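Local coordinates for bifunctional endo-1,4-beta-xylanase A (Neocallimastix patriciarum, PDB 2VG9), which hydrolyses internal beta-1,4-xylosidic linkages of xylan as a family 11 glycoside hydrolase, here in an engineered loop-swap form, at residues K128-D133 / F178-K183. Numbering follows the deposited sequence.
Sequences KMVTID and FKEWAK
E180 reaches from the helix across to V130 and I132, and its side chain is the whole of the helix's share in this small contact. Its methylene stem serves as a hydrophobic arm: CG of E180 lies 3.6 Å from CD1 of I132, the two side chains running past each other in opposite senses. A bend at the second torsion (chi2 -71°) turns the carboxylate off the line of the stem and brings it to V130, where OE1 of E180 stands 3.6 Å from CG1 of V130. That meeting is van der Waals contact with a methyl group, so the carboxylate gains no polar partner from the valine.

Beta-branched V130 and I132 suit an extended strand, and being two residues apart they face the helix together. I132 holds CG1 anti to its carbonyl carbon (chi1 -64°), and a nearly extended second torsion carries CD1 on to the glutamate stem. T131, between them, points away and its hydroxyl hydrogen-bonds with Q136. Glutamate fits its partly exposed site by pairing an apolar stem with a charged end; with an alanine here, CD1 of I132 would probably lose the stem it lies against, and V130 the cover that the carboxylate end gives it on the helix side.

The axes of strand and helix pass 10.3 Å apart at 146°, roughly antiparallel. Strand 128-132 pairs with strand 135-145 in the larger sheet of the family 11 jelly roll, and helix 174-182 packs at this end of it: W181 rests on I139, while F178 meets F99 and Y112 edge-to-face.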
# COMPACT_ATOMS: atom_id res chain seq x y z
N LYS A 128 6.34 -17.07 7.06
CA LYS A 128 6.86 -18.12 6.21
C LYS A 128 7.49 -17.45 4.99
O LYS A 128 6.98 -16.43 4.51
CB LYS A 128 5.70 -19.02 5.80
CG LYS A 128 5.97 -19.93 4.65
CD LYS A 128 4.78 -20.85 4.32
CE LYS A 128 4.36 -21.71 5.52
NZ LYS A 128 3.33 -22.73 5.12
N MET A 129 8.58 -18.01 4.48
CA MET A 129 9.15 -17.52 3.22
C MET A 129 8.51 -18.19 2.05
O MET A 129 8.30 -19.39 2.07
CB MET A 129 10.65 -17.79 3.21
CG MET A 129 11.36 -17.12 4.32
SD MET A 129 11.42 -15.35 4.02
CE MET A 129 12.49 -14.85 5.39
N VAL A 130 8.20 -17.41 1.02
CA VAL A 130 7.63 -17.95 -0.20
C VAL A 130 8.41 -17.40 -1.42
O VAL A 130 9.16 -16.44 -1.30
CB VAL A 130 6.11 -17.63 -0.30
CG1 VAL A 130 5.31 -18.28 0.85
CG2 VAL A 130 5.87 -16.10 -0.37
N THR A 131 8.27 -18.05 -2.56
CA THR A 131 8.92 -17.56 -3.77
C THR A 131 7.85 -17.04 -4.71
O THR A 131 6.98 -17.80 -5.12
CB THR A 131 9.77 -18.70 -4.48
OG1 THR A 131 10.75 -19.20 -3.57
CG2 THR A 131 10.48 -18.16 -5.72
N ILE A 132 7.91 -15.75 -5.06
CA ILE A 132 6.95 -15.12 -5.98
C ILE A 132 7.77 -14.25 -6.95
O ILE A 132 8.67 -13.54 -6.54
CB ILE A 132 5.84 -14.27 -5.23
CG1 ILE A 132 4.96 -15.17 -4.35
CG2 ILE A 132 4.97 -13.53 -6.24
CD1 ILE A 132 4.16 -14.47 -3.21
N ASP A 133 7.45 -14.31 -8.25
CA ASP A 133 8.21 -13.56 -9.25
C ASP A 133 9.73 -13.81 -9.14
O ASP A 133 10.55 -12.92 -9.37
CB ASP A 133 7.88 -12.04 -9.18
CG ASP A 133 6.42 -11.75 -9.49
OD1 ASP A 133 5.91 -12.30 -10.49
OD2 ASP A 133 5.78 -11.01 -8.73
N PHE A 178 -1.87 -12.98 -3.44
CA PHE A 178 -3.21 -13.35 -2.91
C PHE A 178 -3.32 -14.87 -2.76
O PHE A 178 -3.87 -15.36 -1.76
CB PHE A 178 -4.37 -12.82 -3.78
CG PHE A 178 -4.42 -11.30 -3.92
CD1 PHE A 178 -3.66 -10.46 -3.09
CD2 PHE A 178 -5.27 -10.72 -4.88
CE1 PHE A 178 -3.72 -9.05 -3.23
CE2 PHE A 178 -5.35 -9.33 -5.02
CZ PHE A 178 -4.59 -8.50 -4.18
N LYS A 179 -2.83 -15.61 -3.76
CA LYS A 179 -2.88 -17.10 -3.76
C LYS A 179 -2.09 -17.69 -2.60
O LYS A 179 -2.58 -18.59 -1.89
CB LYS A 179 -2.33 -17.69 -5.06
CG LYS A 179 -3.30 -17.73 -6.22
CD LYS A 179 -2.60 -18.31 -7.48
CE LYS A 179 -3.07 -17.60 -8.77
NZ LYS A 179 -3.03 -18.50 -9.99
N GLU A 180 -0.88 -17.18 -2.40
CA GLU A 180 -0.04 -17.55 -1.25
C GLU A 180 -0.70 -17.30 0.08
O GLU A 180 -0.58 -18.15 0.97
CB GLU A 180 1.35 -16.88 -1.29
CG GLU A 180 2.27 -17.46 -2.40
CD GLU A 180 2.77 -18.89 -2.14
OE1 GLU A 180 2.53 -19.47 -1.06
OE2 GLU A 180 3.44 -19.46 -3.02
N TRP A 181 -1.38 -16.15 0.25
CA TRP A 181 -2.10 -15.90 1.50
C TRP A 181 -3.28 -16.85 1.69
O TRP A 181 -3.53 -17.38 2.79
CB TRP A 181 -2.54 -14.44 1.58
CG TRP A 181 -1.42 -13.41 1.48
CD1 TRP A 181 -0.08 -13.57 1.78
CD2 TRP A 181 -1.56 -12.05 1.02
NE1 TRP A 181 0.61 -12.38 1.53
CE2 TRP A 181 -0.29 -11.45 1.07
CE3 TRP A 181 -2.65 -11.29 0.56
CZ2 TRP A 181 -0.07 -10.12 0.67
CZ3 TRP A 181 -2.43 -9.98 0.18
CH2 TRP A 181 -1.16 -9.42 0.22
N ALA A 182 -4.01 -17.08 0.59
CA ALA A 182 -5.10 -18.04 0.55
C ALA A 182 -4.62 -19.45 0.96
O ALA A 182 -5.30 -20.12 1.73
CB ALA A 182 -5.73 -18.05 -0.84
N LYS A 183 -3.44 -19.84 0.49
CA LYS A 183 -2.84 -21.14 0.79
C LYS A 183 -2.59 -21.35 2.28
O LYS A 183 -2.43 -22.49 2.70
CB LYS A 183 -1.50 -21.31 0.10
CG LYS A 183 -1.51 -22.13 -1.15
CD LYS A 183 -0.15 -22.01 -1.83
CE LYS A 183 0.04 -23.05 -2.90
NZ LYS A 183 -0.80 -22.78 -4.10